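Side-chain contacts in putative fructose-bisphosphate aldolase (Coccidioides immitis, PDB 3PM6), which is a putative class II fructose-bisphosphate aldolase, a zinc-binding TIM-barrel protein whose assembly contains two copies of the chain: residues 39-42 / 43-47; 126-129 / 130-134. One frame throughout, in Å; residues are numbered along the deposited sequence.

Contact 1 of 2, residues 39-42 / 43-47; sequences GILA and IIRAA
The Arg45 guanidinium has CB of Leu41 over one of its faces, and Leu41 CD1 comes within 4.3 Å of Arg45 NH2. Both residues belong to one turn of helix 37-49, which links strands 29-33 and 54-58 in a beta-alpha-beta unit of the TIM barrel. Because Arg45 CG lies anti to the carbonyl carbon (chi1 -85°), the side chain starts back along the helix, and its extended methylenes run over Leu41 O, with Arg45 CG at 3.5 Å from that oxygen. Tyr65 of the second subunit packs on both Leu41 and Arg45. An arginine suits this partly exposed place beside the second subunit: its aliphatic part can pack along the helix while the guanidinium end lies over Leu41. On another side of the helix, Ile40 and Ile44 form an apolar i/i+4 pair, CG2 of Ile40 standing 4.5 Å from CG1 of Ile44. Both touch helix 69-80, for which branched, greasy side chains make a suitable surface. Ile43 is turned to strand 54-58, with its CG1 branch laid against Gly39 O. Ala42 and Ala46 face helix 271-292; their short side chains suit a place where two helices lie against each other. Main-chain i/i+4 bonds run along these turns of the helix: Ile44 N to Ile40 O is nearly straight (N-H...O 177°), and Arg45 N reaches Leu41 O at 2.9 Å. A further bond brings Ala46 N to 3.0 Å from Ala42 O, and Ala46 CB rests 3.2 Å from the same oxygen.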
loop_
_atom_site.group_PDB
_atom_site.type_symbol
_atom_site.label_atom_id
_atom_site.label_comp_id
_atom_site.label_asym_id
_atom_site.label_seq_id
_atom_site.Cartn_x
_atom_site.Cartn_y
_atom_site.Cartn_z
ATOM N N GLY A 39 -5.912 -5.170 -0.957
ATOM C CA GLY A 39 -5.844 -6.348 -1.812
ATOM C C GLY A 39 -4.587 -7.154 -1.548
ATOM O O GLY A 39 -4.629 -8.384 -1.569
ATOM N N ILE A 40 -3.471 -6.458 -1.297
ATOM C CA ILE A 40 -2.197 -7.102 -0.938
ATOM C C ILE A 40 -2.414 -7.917 0.359
ATOM O O ILE A 40 -2.052 -9.085 0.434
ATOM C CB ILE A 40 -1.046 -6.047 -0.808
ATOM C CG1 ILE A 40 -0.686 -5.441 -2.182
ATOM C CG2 ILE A 40 0.185 -6.617 -0.083
ATOM C CD1 ILE A 40 0.001 -4.076 -2.105
ATOM N N LEU A 41 -3.054 -7.309 1.349
ATOM C CA LEU A 41 -3.263 -7.981 2.639
ATOM C C LEU A 41 -4.211 -9.148 2.471
ATOM O O LEU A 41 -3.960 -10.224 3.026
ATOM C CB LEU A 41 -3.808 -7.016 3.700
ATOM C CG LEU A 41 -2.723 -6.086 4.228
ATOM C CD1 LEU A 41 -3.283 -5.096 5.249
ATOM C CD2 LEU A 41 -1.582 -6.910 4.839
ATOM N N ALA A 42 -5.285 -8.939 1.710
ATOM C CA ALA A 42 -6.230 -10.030 1.412
ATOM C C ALA A 42 -5.533 -11.244 0.820
ATOM O O ALA A 42 -5.820 -12.389 1.219
ATOM C CB ALA A 42 -7.386 -9.539 0.501
ATOM N N ILE A 43 -4.602 -11.017 -0.108
ATOM C CA ILE A 43 -3.867 -12.134 -0.722
ATOM C C ILE A 43 -2.920 -12.867 0.237
ATOM O O ILE A 43 -2.928 -14.095 0.279
ATOM C CB ILE A 43 -3.017 -11.710 -1.954
ATOM C CG1 ILE A 43 -3.915 -11.236 -3.106
ATOM C CG2 ILE A 43 -2.136 -12.874 -2.414
ATOM C CD1 ILE A 43 -3.159 -10.291 -4.082
ATOM N N ILE A 44 -2.084 -12.124 0.958
ATOM C CA ILE A 44 -1.171 -12.718 1.946
ATOM C C ILE A 44 -1.970 -13.529 2.973
ATOM O O ILE A 44 -1.574 -14.616 3.306
ATOM C CB ILE A 44 -0.358 -11.649 2.749
ATOM C CG1 ILE A 44 0.381 -10.653 1.825
ATOM C CG2 ILE A 44 0.616 -12.344 3.712
ATOM C CD1 ILE A 44 1.259 -11.282 0.803
ATOM N N ARG A 45 -3.080 -12.982 3.466
ATOM C CA ARG A 45 -3.844 -13.653 4.522
ATOM C C ARG A 45 -4.512 -14.917 3.985
ATOM O O ARG A 45 -4.461 -15.985 4.619
ATOM C CB ARG A 45 -4.917 -12.728 5.081
ATOM C CG ARG A 45 -4.458 -11.817 6.151
ATOM C CD ARG A 45 -5.550 -10.785 6.383
ATOM N NE ARG A 45 -4.998 -9.604 7.031
ATOM C CZ ARG A 45 -5.718 -8.665 7.631
ATOM N NH1 ARG A 45 -7.047 -8.742 7.695
ATOM N NH2 ARG A 45 -5.096 -7.648 8.197
ATOM N N ALA A 46 -5.134 -14.784 2.814
ATOM C CA ALA A 46 -5.796 -15.908 2.166
ATOM C C ALA A 46 -4.795 -17.009 1.916
ATOM O O ALA A 46 -5.040 -18.142 2.270
ATOM C CB ALA A 46 -6.460 -15.475 0.853
ATOM N N ALA A 47 -3.643 -16.656 1.357
ATOM C CA ALA A 47 -2.593 -17.608 1.038
ATOM C C ALA A 47 -2.032 -18.294 2.294
ATOM O O ALA A 47 -1.753 -19.498 2.285
ATOM C CB ALA A 47 -1.448 -16.914 0.260
#

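Contact 2 of 2, residues 126-129 / 130-134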
loop_
_atom_site.group_PDB
_atom_site.type_symbol
_atom_site.label_atom_id
_atom_site.label_comp_id
_atom_site.label_asym_id
_atom_site.label_seq_id
_atom_site.Cartn_x
_atom_site.Cartn_y
_atom_site.Cartn_z
ATOM N N LYS A 126 1.257 -9.316 -35.171
ATOM C CA LYS A 126 1.974 -10.498 -34.715
ATOM C C LYS A 126 3.501 -10.349 -34.762
ATOM O O LYS A 126 4.212 -10.661 -33.803
ATOM C CB LYS A 126 1.535 -11.721 -35.541
ATOM C CG LYS A 126 2.161 -12.990 -35.059
ATOM C CD LYS A 126 1.989 -14.141 -36.045
ATOM C CE LYS A 126 3.256 -14.387 -36.862
ATOM N NZ LYS A 126 4.491 -14.238 -35.997
ATOM N N GLU A 127 4.006 -9.900 -35.906
ATOM C CA GLU A 127 5.457 -9.803 -36.145
ATOM C C GLU A 127 6.107 -8.727 -35.241
ATOM O O GLU A 127 7.188 -8.910 -34.717
ATOM C CB GLU A 127 5.705 -9.552 -37.646
ATOM C CG GLU A 127 5.198 -10.687 -38.609
ATOM C CD GLU A 127 3.692 -10.602 -39.055
ATOM O OE1 GLU A 127 2.929 -9.624 -38.763
ATOM O OE2 GLU A 127 3.266 -11.567 -39.726
ATOM N N GLU A 128 5.416 -7.619 -35.029
ATOM C CA GLU A 128 5.870 -6.602 -34.090
ATOM C C GLU A 128 5.821 -7.099 -32.633
ATOM O O GLU A 128 6.754 -6.866 -31.852
ATOM C CB GLU A 128 5.036 -5.321 -34.277
ATOM C CG GLU A 128 5.467 -4.132 -33.412
ATOM C CD GLU A 128 6.758 -3.474 -33.896
ATOM O OE1 GLU A 128 7.513 -4.048 -34.724
ATOM O OE2 GLU A 128 7.016 -2.360 -33.437
ATOM N N ASN A 129 4.741 -7.778 -32.273
ATOM C CA ASN A 129 4.603 -8.431 -30.965
ATOM C C ASN A 129 5.832 -9.341 -30.736
ATOM O O ASN A 129 6.497 -9.245 -29.700
ATOM C CB ASN A 129 3.256 -9.190 -30.967
ATOM C CG ASN A 129 2.931 -9.928 -29.661
ATOM O OD1 ASN A 129 3.770 -10.093 -28.756
ATOM N ND2 ASN A 129 1.669 -10.434 -29.589
ATOM N N LEU A 130 6.180 -10.183 -31.715
ATOM C CA LEU A 130 7.350 -11.066 -31.548
ATOM C C LEU A 130 8.628 -10.277 -31.370
ATOM O O LEU A 130 9.447 -10.606 -30.487
ATOM C CB LEU A 130 7.553 -11.975 -32.750
ATOM C CG LEU A 130 6.714 -13.215 -32.836
ATOM C CD1 LEU A 130 6.882 -13.687 -34.267
ATOM C CD2 LEU A 130 7.179 -14.275 -31.810
ATOM N N ARG A 131 8.777 -9.229 -32.198
ATOM C CA ARG A 131 9.978 -8.398 -32.223
ATOM C C ARG A 131 10.193 -7.697 -30.889
ATOM O O ARG A 131 11.265 -7.795 -30.290
ATOM C CB ARG A 131 9.898 -7.356 -33.358
ATOM C CG ARG A 131 11.224 -6.627 -33.640
ATOM C CD ARG A 131 11.078 -5.442 -34.623
ATOM N NE ARG A 131 10.239 -4.354 -34.105
ATOM C CZ ARG A 131 10.651 -3.446 -33.228
ATOM N NH1 ARG A 131 11.889 -3.477 -32.745
ATOM N NH2 ARG A 131 9.837 -2.500 -32.831
ATOM N N LEU A 132 9.189 -6.945 -30.450
ATOM C CA LEU A 132 9.291 -6.269 -29.169
ATOM C C LEU A 132 9.422 -7.284 -28.008
ATOM O O LEU A 132 10.216 -7.067 -27.098
ATOM C CB LEU A 132 8.090 -5.356 -28.940
ATOM C CG LEU A 132 7.955 -4.174 -29.892
ATOM C CD1 LEU A 132 6.512 -3.637 -29.821
ATOM C CD2 LEU A 132 9.034 -3.094 -29.591
ATOM N N THR A 133 8.644 -8.380 -28.041
ATOM C CA THR A 133 8.722 -9.385 -26.951
ATOM C C THR A 133 10.159 -9.926 -26.832
ATOM O O THR A 133 10.729 -9.962 -25.748
ATOM C CB THR A 133 7.694 -10.542 -27.101
ATOM O OG1 THR A 133 6.361 -10.020 -27.042
ATOM C CG2 THR A 133 7.861 -11.586 -25.980
ATOM N N ARG A 134 10.763 -10.311 -27.954
ATOM C CA ARG A 134 12.152 -10.844 -27.913
ATOM C C ARG A 134 13.127 -9.875 -27.225
ATOM O O ARG A 134 13.883 -10.254 -26.342
ATOM C CB ARG A 134 12.643 -11.174 -29.315
ATOM C CG ARG A 134 14.079 -11.692 -29.386
ATOM C CD ARG A 134 14.434 -12.036 -30.839
ATOM N NE ARG A 134 13.607 -13.132 -31.361
ATOM C CZ ARG A 134 13.861 -14.433 -31.181
ATOM N NH1 ARG A 134 14.936 -14.836 -30.487
ATOM N NH2 ARG A 134 13.032 -15.334 -31.692
#
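Glu128 and Arg131 lie side by side and point the same way, one turn apart on helix 126-141, and meet in a two-pronged salt bridge. Arg131 presents its side edge: NE reaches Glu128 OE1 at 2.8 Å and NH2 reaches Glu128 OE2 at 2.9 Å. Both oxygens are near the guanidinium plane, yet the nitrogens stand above the carboxylate plane, the two planes being 49° apart. Bends at chi2 of Glu128 and chi3 of Arg131 (64°) bring the groups together, and two bonds limit their rotation. Leu132 crosses Glu128 at a slant, its CD1 3.8 Å from Glu128 CG. Lys126 and Leu130 also run alongside each other; the ammonium of Lys126 comes close to CD1 of Leu130 and forms a salt bridge with Glu179. On the buried side, Thr133 OG1 lies 2.8 Å from Asn129 O and 3.1 Å from Asn129 OD1. Threonine and asparagine suit this place: the hydroxyl has two asparagine oxygens within reach, and Asn129 ND2 donates a hydrogen bond to Glu150 O. A charged i/i+3 pair outside and compact residues inside fit the opening turns of an amphipathic helix packed round a TIM barrel.

Overall arrangement
Contact 1 precedes contact 2 along the chain, and both belong to the class II aldolase barrel. Each occupies a helix that connects successive strands of the closed eight-stranded parallel barrel: 37-49 follows the first strand, 126-141 the fourth. Three strands apart round the barrel, they lie on opposite sides of the chain's centre, with their own centres 35 Å apart and nearest atoms about 25 Å apart, and do not touch. Their surroundings differ. Contact 1 is buried between strand 54-58 and helices 69-80 and 271-292 and meets the second subunit, whereas contact 2 is only partly buried. The same beta-alpha-beta connection thus faces the subunit interface in one case and, in the other, no other chain of the assembly.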